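Long-range contacts in cobalt-precorrin-5B C(1)-methyltransferase (Archaeoglobus fulgidus, PDB 1SR8), which probably catalyses the S-adenosylmethionine-dependent methylation of C-1 in cobalt-precorrin-5B to give cobalt-precorrin-6A, a step of anaerobic cobalamin biosynthesis: residues I211-G216 and K249-F254; I104-E109 and V156-P161. All blocks are in the same frame, centred on the assembly; numbering follows the deposited sequence.

Contact 1: I211-G216 and K249-F254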
ATOM      1  N   ILE A 211      -7.756  15.826 -14.829  1.00 24.51           N
ATOM      2  CA  ILE A 211      -7.196  14.913 -13.832  1.00 24.51           C
ATOM      3  C   ILE A 211      -7.691  15.178 -12.411  1.00 24.10           C
ATOM      4  O   ILE A 211      -7.849  16.331 -11.999  1.00 25.86           O
ATOM      5  CB  ILE A 211      -5.634  14.972 -13.799  1.00 22.90           C
ATOM      6  CG1 ILE A 211      -5.166  16.385 -13.403  1.00 22.59           C
ATOM      7  CG2 ILE A 211      -5.071  14.540 -15.143  1.00 21.69           C
ATOM      8  CD1 ILE A 211      -3.731  16.467 -12.867  1.00 19.38           C
ATOM      9  N   ALA A 212      -7.932  14.104 -11.668  1.00 22.79           N
ATOM     10  CA  ALA A 212      -8.354  14.234 -10.282  1.00 24.05           C
ATOM     11  C   ALA A 212      -7.115  14.037  -9.391  1.00 23.93           C
ATOM     12  O   ALA A 212      -6.472  12.987  -9.428  1.00 23.69           O
ATOM     13  CB  ALA A 212      -9.417  13.192  -9.952  1.00 22.40           C
ATOM     14  N   ILE A 213      -6.768  15.063  -8.619  1.00 23.80           N
ATOM     15  CA  ILE A 213      -5.620  15.003  -7.708  1.00 23.98           C
ATOM     16  C   ILE A 213      -6.149  14.523  -6.349  1.00 24.66           C
ATOM     17  O   ILE A 213      -6.786  15.290  -5.621  1.00 24.77           O
ATOM     18  CB  ILE A 213      -4.971  16.401  -7.538  1.00 23.44           C
ATOM     19  CG1 ILE A 213      -4.671  17.008  -8.912  1.00 22.76           C
ATOM     20  CG2 ILE A 213      -3.684  16.289  -6.721  1.00 20.38           C
ATOM     21  CD1 ILE A 213      -4.287  18.479  -8.869  1.00 22.64           C
ATOM     22  N   THR A 214      -5.893  13.260  -6.014  1.00 23.85           N
ATOM     23  CA  THR A 214      -6.388  12.696  -4.763  1.00 23.93           C
ATOM     24  C   THR A 214      -5.306  12.453  -3.713  1.00 24.30           C
ATOM     25  O   THR A 214      -4.128  12.336  -4.040  1.00 24.22           O
ATOM     26  CB  THR A 214      -7.165  11.391  -5.037  1.00 23.12           C
ATOM     27  OG1 THR A 214      -6.259  10.325  -5.364  1.00 22.78           O
ATOM     28  CG2 THR A 214      -8.115  11.610  -6.206  1.00 21.82           C
ATOM     29  N   THR A 215      -5.722  12.390  -2.447  1.00 24.87           N
ATOM     30  CA  THR A 215      -4.807  12.192  -1.319  1.00 25.02           C
ATOM     31  C   THR A 215      -4.437  10.737  -1.006  1.00 25.26           C
ATOM     32  O   THR A 215      -3.382  10.468  -0.426  1.00 26.31           O
ATOM     33  CB  THR A 215      -5.370  12.833  -0.025  1.00 23.95           C
ATOM     34  OG1 THR A 215      -6.699  12.354   0.208  1.00 24.97           O
ATOM     35  CG2 THR A 215      -5.396  14.335  -0.144  1.00 22.30           C
ATOM     36  N   GLY A 216      -5.298   9.803  -1.382  1.00 24.89           N
ATOM     37  CA  GLY A 216      -5.012   8.412  -1.114  1.00 24.06           C
ATOM     38  C   GLY A 216      -5.916   7.509  -1.920  1.00 25.99           C
ATOM     39  O   GLY A 216      -6.690   7.985  -2.754  1.00 26.93           O
ATOM     40  N   LYS A 249      -8.120  20.367 -13.550  1.00 32.38           N
ATOM     41  CA  LYS A 249      -7.795  19.695 -12.300  1.00 32.96           C
ATOM     42  C   LYS A 249      -8.873  19.786 -11.242  1.00 32.70           C
ATOM     43  O   LYS A 249      -9.555  20.797 -11.105  1.00 32.81           O
ATOM     44  CB  LYS A 249      -6.514  20.286 -11.721  1.00 32.83           C
ATOM     45  CG  LYS A 249      -5.311  20.094 -12.596  1.00 32.90           C
ATOM     46  CD  LYS A 249      -4.342  21.233 -12.418  1.00 34.14           C
ATOM     47  CE  LYS A 249      -4.892  22.497 -13.036  1.00 34.28           C
ATOM     48  NZ  LYS A 249      -3.828  23.519 -13.189  1.00 34.79           N
ATOM     49  N   ILE A 250      -9.015  18.713 -10.485  1.00 32.44           N
ATOM     50  CA  ILE A 250      -9.971  18.692  -9.400  1.00 33.30           C
ATOM     51  C   ILE A 250      -9.234  18.033  -8.232  1.00 33.17           C
ATOM     52  O   ILE A 250      -8.491  17.072  -8.426  1.00 33.09           O
ATOM     53  CB  ILE A 250     -11.260  17.902  -9.792  1.00 34.04           C
ATOM     54  CG1 ILE A 250     -12.414  18.315  -8.879  1.00 34.85           C
ATOM     55  CG2 ILE A 250     -11.033  16.393  -9.696  1.00 33.28           C
ATOM     56  CD1 ILE A 250     -13.743  17.703  -9.271  1.00 36.80           C
ATOM     57  N   ILE A 251      -9.395  18.584  -7.032  1.00 32.94           N
ATOM     58  CA  ILE A 251      -8.746  18.025  -5.850  1.00 32.75           C
ATOM     59  C   ILE A 251      -9.758  17.267  -4.996  1.00 32.41           C
ATOM     60  O   ILE A 251     -10.793  17.812  -4.614  1.00 31.56           O
ATOM     61  CB  ILE A 251      -8.096  19.128  -4.981  1.00 31.63           C
ATOM     62  CG1 ILE A 251      -7.019  19.854  -5.792  1.00 31.07           C
ATOM     63  CG2 ILE A 251      -7.500  18.512  -3.720  1.00 30.94           C
ATOM     64  CD1 ILE A 251      -6.390  21.018  -5.074  1.00 29.04           C
ATOM     65  N   VAL A 252      -9.461  16.003  -4.716  1.00 33.01           N
ATOM     66  CA  VAL A 252     -10.331  15.167  -3.895  1.00 33.40           C
ATOM     67  C   VAL A 252      -9.487  14.554  -2.777  1.00 34.53           C
ATOM     68  O   VAL A 252      -8.452  13.938  -3.040  1.00 34.72           O
ATOM     69  CB  VAL A 252     -10.969  14.030  -4.725  1.00 33.60           C
ATOM     70  CG1 VAL A 252     -11.950  13.239  -3.862  1.00 30.63           C
ATOM     71  CG2 VAL A 252     -11.654  14.608  -5.962  1.00 32.08           C
ATOM     72  N   GLY A 253      -9.910  14.737  -1.531  1.00 34.55           N
ATOM     73  CA  GLY A 253      -9.153  14.177  -0.431  1.00 34.80           C
ATOM     74  C   GLY A 253      -9.854  14.280   0.907  1.00 35.37           C
ATOM     75  O   GLY A 253     -10.892  14.926   1.032  1.00 35.45           O
ATOM     76  N   PHE A 254      -9.282  13.628   1.912  1.00 35.93           N
ATOM     77  CA  PHE A 254      -9.843  13.662   3.250  1.00 35.27           C
ATOM     78  C   PHE A 254      -9.201  14.798   4.044  1.00 35.20           C
ATOM     79  O   PHE A 254      -8.052  15.173   3.801  1.00 34.73           O
ATOM     80  CB  PHE A 254      -9.627  12.320   3.958  1.00 34.19           C
ATOM     81  CG  PHE A 254     -10.405  11.181   3.349  1.00 33.74           C
ATOM     82  CD1 PHE A 254      -9.986  10.580   2.168  1.00 35.48           C
ATOM     83  CD2 PHE A 254     -11.565  10.715   3.950  1.00 34.42           C
ATOM     84  CE1 PHE A 254     -10.712   9.525   1.593  1.00 33.91           C
ATOM     85  CE2 PHE A 254     -12.297   9.665   3.383  1.00 34.18           C
ATOM     86  CZ  PHE A 254     -11.866   9.072   2.203  1.00 33.58           C
TER

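Contact 2: I104-E109 and V156-P161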
ATOM      1  N   ILE A 104      10.918  -3.886   8.742  1.00 27.36           N
ATOM      2  CA  ILE A 104      10.374  -4.482   9.959  1.00 25.50           C
ATOM      3  C   ILE A 104      10.023  -5.964   9.751  1.00 26.00           C
ATOM      4  O   ILE A 104       9.464  -6.347   8.723  1.00 24.45           O
ATOM      5  CB  ILE A 104       9.135  -3.698  10.446  1.00 24.77           C
ATOM      6  CG1 ILE A 104       9.020  -3.820  11.964  1.00 24.13           C
ATOM      7  CG2 ILE A 104       7.871  -4.222   9.775  1.00 23.74           C
ATOM      8  CD1 ILE A 104       8.166  -2.760  12.591  1.00 24.30           C
ATOM      9  N   ILE A 105      10.361  -6.799  10.728  1.00 25.37           N
ATOM     10  CA  ILE A 105      10.091  -8.227  10.625  1.00 25.01           C
ATOM     11  C   ILE A 105       8.707  -8.664  11.090  1.00 24.93           C
ATOM     12  O   ILE A 105       8.200  -8.214  12.119  1.00 23.65           O
ATOM     13  CB  ILE A 105      11.119  -9.049  11.428  1.00 25.41           C
ATOM     14  CG1 ILE A 105      12.493  -8.981  10.761  1.00 26.00           C
ATOM     15  CG2 ILE A 105      10.660 -10.493  11.534  1.00 24.84           C
ATOM     16  CD1 ILE A 105      12.563  -9.706   9.443  1.00 26.57           C
ATOM     17  N   PHE A 106       8.115  -9.564  10.313  1.00 24.83           N
ATOM     18  CA  PHE A 106       6.813 -10.149  10.620  1.00 25.09           C
ATOM     19  C   PHE A 106       7.029 -11.638  10.838  1.00 24.71           C
ATOM     20  O   PHE A 106       7.671 -12.301  10.026  1.00 25.05           O
ATOM     21  CB  PHE A 106       5.828  -9.955   9.461  1.00 22.92           C
ATOM     22  CG  PHE A 106       5.033  -8.686   9.549  1.00 22.16           C
ATOM     23  CD1 PHE A 106       3.719  -8.707   9.995  1.00 19.71           C
ATOM     24  CD2 PHE A 106       5.606  -7.468   9.215  1.00 20.89           C
ATOM     25  CE1 PHE A 106       2.988  -7.527  10.109  1.00 20.23           C
ATOM     26  CE2 PHE A 106       4.886  -6.290   9.325  1.00 20.06           C
ATOM     27  CZ  PHE A 106       3.577  -6.318   9.772  1.00 20.52           C
ATOM     28  N   GLU A 107       6.509 -12.162  11.941  1.00 26.26           N
ATOM     29  CA  GLU A 107       6.640 -13.584  12.220  1.00 27.32           C
ATOM     30  C   GLU A 107       5.259 -14.217  12.247  1.00 26.76           C
ATOM     31  O   GLU A 107       4.297 -13.624  12.745  1.00 24.33           O
ATOM     32  CB  GLU A 107       7.326 -13.828  13.566  1.00 28.33           C
ATOM     33  CG  GLU A 107       8.684 -13.192  13.725  1.00 32.11           C
ATOM     34  CD  GLU A 107       9.416 -13.728  14.942  1.00 36.00           C
ATOM     35  OE1 GLU A 107       8.759 -13.945  15.985  1.00 36.87           O
ATOM     36  OE2 GLU A 107      10.648 -13.925  14.859  1.00 37.44           O
ATOM     37  N   ALA A 108       5.177 -15.427  11.700  1.00 27.43           N
ATOM     38  CA  ALA A 108       3.932 -16.184  11.657  1.00 29.24           C
ATOM     39  C   ALA A 108       4.198 -17.588  12.176  1.00 29.78           C
ATOM     40  O   ALA A 108       5.173 -18.241  11.780  1.00 30.10           O
ATOM     41  CB  ALA A 108       3.394 -16.250  10.231  1.00 28.50           C
ATOM     42  N   GLU A 109       3.323 -18.054  13.053  1.00 29.41           N
ATOM     43  CA  GLU A 109       3.472 -19.376  13.635  1.00 31.29           C
ATOM     44  C   GLU A 109       2.163 -20.147  13.530  1.00 28.71           C
ATOM     45  O   GLU A 109       1.119 -19.627  13.912  1.00 27.67           O
ATOM     46  CB  GLU A 109       3.868 -19.236  15.108  1.00 34.35           C
ATOM     47  CG  GLU A 109       4.105 -20.545  15.827  1.00 40.32           C
ATOM     48  CD  GLU A 109       5.579 -20.861  15.979  1.00 44.17           C
ATOM     49  OE1 GLU A 109       6.007 -21.954  15.538  1.00 44.50           O
ATOM     50  OE2 GLU A 109       6.305 -20.011  16.547  1.00 46.12           O
ATOM     51  N   VAL A 156      -2.934 -19.590  12.453  1.00 23.21           N
ATOM     52  CA  VAL A 156      -1.616 -18.964  12.530  1.00 23.67           C
ATOM     53  C   VAL A 156      -1.684 -17.700  13.372  1.00 24.00           C
ATOM     54  O   VAL A 156      -2.696 -16.994  13.378  1.00 23.37           O
ATOM     55  CB  VAL A 156      -1.035 -18.578  11.133  1.00 24.26           C
ATOM     56  CG1 VAL A 156      -1.144 -19.741  10.158  1.00 23.30           C
ATOM     57  CG2 VAL A 156      -1.741 -17.366  10.600  1.00 28.15           C
ATOM     58  N   ARG A 157      -0.620 -17.437  14.121  1.00 24.57           N
ATOM     59  CA  ARG A 157      -0.559 -16.222  14.918  1.00 25.11           C
ATOM     60  C   ARG A 157       0.523 -15.385  14.250  1.00 24.54           C
ATOM     61  O   ARG A 157       1.638 -15.862  14.014  1.00 23.99           O
ATOM     62  CB  ARG A 157      -0.199 -16.521  16.379  1.00 26.33           C
ATOM     63  CG  ARG A 157       0.048 -15.270  17.238  1.00 30.62           C
ATOM     64  CD  ARG A 157      -0.248 -15.529  18.725  1.00 35.90           C
ATOM     65  NE  ARG A 157       0.182 -16.865  19.133  1.00 41.17           N
ATOM     66  CZ  ARG A 157       1.435 -17.305  19.034  1.00 42.70           C
ATOM     67  NH1 ARG A 157       2.390 -16.508  18.554  1.00 42.77           N
ATOM     68  NH2 ARG A 157       1.723 -18.557  19.368  1.00 41.27           N
ATOM     69  N   ILE A 158       0.168 -14.151  13.909  1.00 23.17           N
ATOM     70  CA  ILE A 158       1.088 -13.229  13.254  1.00 22.62           C
ATOM     71  C   ILE A 158       1.609 -12.237  14.294  1.00 23.29           C
ATOM     72  O   ILE A 158       0.823 -11.619  15.016  1.00 23.03           O
ATOM     73  CB  ILE A 158       0.367 -12.470  12.113  1.00 21.67           C
ATOM     74  CG1 ILE A 158      -0.172 -13.478  11.086  1.00 20.02           C
ATOM     75  CG2 ILE A 158       1.315 -11.448  11.488  1.00 19.55           C
ATOM     76  CD1 ILE A 158      -1.064 -12.874  10.024  1.00 21.85           C
ATOM     77  N   SER A 159       2.933 -12.098  14.378  1.00 23.75           N
ATOM     78  CA  SER A 159       3.549 -11.194  15.348  1.00 26.02           C
ATOM     79  C   SER A 159       4.620 -10.310  14.734  1.00 24.77           C
ATOM     80  O   SER A 159       5.162 -10.613  13.673  1.00 23.93           O
ATOM     81  CB  SER A 159       4.189 -11.985  16.496  1.00 27.28           C
ATOM     82  OG  SER A 159       3.228 -12.764  17.184  1.00 36.16           O
ATOM     83  N   VAL A 160       4.929  -9.224  15.437  1.00 25.17           N
ATOM     84  CA  VAL A 160       5.950  -8.276  15.008  1.00 25.31           C
ATOM     85  C   VAL A 160       6.909  -8.045  16.193  1.00 26.75           C
ATOM     86  O   VAL A 160       6.675  -7.191  17.050  1.00 25.80           O
ATOM     87  CB  VAL A 160       5.300  -6.948  14.570  1.00 21.99           C
ATOM     88  CG1 VAL A 160       6.340  -6.035  13.947  1.00 21.14           C
ATOM     89  CG2 VAL A 160       4.168  -7.236  13.594  1.00 19.31           C
ATOM     90  N   PRO A 161       8.003  -8.820  16.248  1.00 29.27           N
ATOM     91  CA  PRO A 161       9.030  -8.759  17.294  1.00 30.12           C
ATOM     92  C   PRO A 161       9.428  -7.366  17.786  1.00 32.48           C
ATOM     93  O   PRO A 161       9.535  -7.149  18.994  1.00 33.66           O
ATOM     94  CB  PRO A 161      10.192  -9.510  16.668  1.00 29.14           C
ATOM     95  CG  PRO A 161       9.489 -10.577  15.888  1.00 29.86           C
ATOM     96  CD  PRO A 161       8.364  -9.817  15.220  1.00 28.82           C
TER

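Contact 1: I211-G216 and K249-F254
Ile213 sits at the centre of a parallel strand pair, giving its N-H to the carbonyl of Ile250 and its carbonyl to the N-H of Val252. The first bond is short and almost straight, Ile213 N to Ile250 O 2.7 Å; in the second, Val252 N lies 2.9 Å from Ile213 O. Ile250 N, bonded to Ile211 O at 3.1 Å, extends the pattern toward the start of the strands, while at the far end Thr215 N reaches Val252 O only weakly.

Beyond the strand end of 211-214, a side chain takes over. Thr215 OG1, placed between its own backbone N and carbonyl carbon (chi1 53°), accepts a weak bond from Phe254 N at 3.3 Å and lies near the plane of the Phe254 ring, at its edge. The hydroxyl also passes 3.1 Å from Gly253 CA, where a side-chain carbon would collide with Thr215 CG2.

On one face of the sheet the methyls Ala212 CB and Ile250 CG2 meet at 3.6 Å, and Thr214 runs alongside Val252; helix 217-226 packs against Ala212 and Thr214, and Thr214 OG1 is bonded to the carbonyl of Phe233. The other face carries Ile211, Ile213, Lys249 and Ile251. Here the lysine's aliphatic root lies beside both isoleucines of 211-216, its CG 3.8 Å from Ile211 CG1, before the bent chain takes NZ to the carbonyl of His245. Helix 239-242 covers Ile213 and Ile251, and helix 255-262 packs on Ile251 and Thr215.

These are the central strands of a four-stranded parallel alpha/beta sheet, each leading into a helix through its N-cap residue, Gly216 or Phe254. Backbone bonds take up buried N-H and C=O groups along the paired edges, between largely apolar faces, and the pairing ends in the weak Thr215-Phe254 link.

Contact 2: I104-E109 and V156-P161
Val160 lies beside Phe106, with CG2 over one face of the aromatic ring in a CH-pi contact, 3.7 Å from CE1 of Phe106 and offset toward the rim. The same ring meets Ile158 edge-on: CG2 of Ile158 lies in the ring plane, 3.9 Å from Phe106 CD1. One aromatic group is therefore touched over a face and along an edge by two residues of the opposing segment. The other branch of Val160, CG1, stands anti to the backbone N (chi1 -172°) and meets Ile104 CD1 at 4.0 Å, the two side chains crossing at about a right angle.

Glu107 projects from the other side of the sheet, obliquely across the ring of Pro161. Its chain is extended beyond CG, which lays the carboxylate against the proline, with CD 3.3 Å from Pro161 CG. The two oxygens have separate partners, OE1 in a salt bridge with Arg120 and OE2 in one with Arg88. A glutamine in its place would probably cost Arg120 and Arg88 the carboxylate charge that each pairs with here.

Two hydrogen-bonded pairs hold these side chains in register. Glu107 N bonds to Ser159 O in a nearly straight line (2.7 Å, N-H...O 178°), and Ser159 N returns to Glu107 O at 2.6 Å. Glu109 and Arg157 form the second pair; Ala108 faces Ile158 between them as a non-hydrogen-bonded pair.

Helix 44-57 covers Phe106 and Ala108, and Ile181 touches Phe106, Val160 and Ile104. With an apolar face under a helix and a polar, largely charged face opposite (Glu107, Ser159, Glu109, Arg157), this is an antiparallel pairing of inner strands in a mixed, mainly antiparallel six-stranded sheet with a helix packed on one face.

Overall arrangement
Contacts 1 and 2 belong to separate sheets on opposite sides of the chain's centre; their own centres are 35 Å apart, their nearest atoms about 20 Å apart, and they do not touch. They follow one another along the chain: both segments of contact 2 precede 211-216 in the sequence. Contact 1 joins the two inner strands of a four-stranded parallel sheet, whereas contact 2 joins neighbouring inner strands of a mixed sheet. Both bring together strands separated in sequence by an intervening part that includes helices. No bound substrate or S-adenosylmethionine marks the active site, so neither contact can be assigned to it, although all four segments belong to the conserved CbiD region.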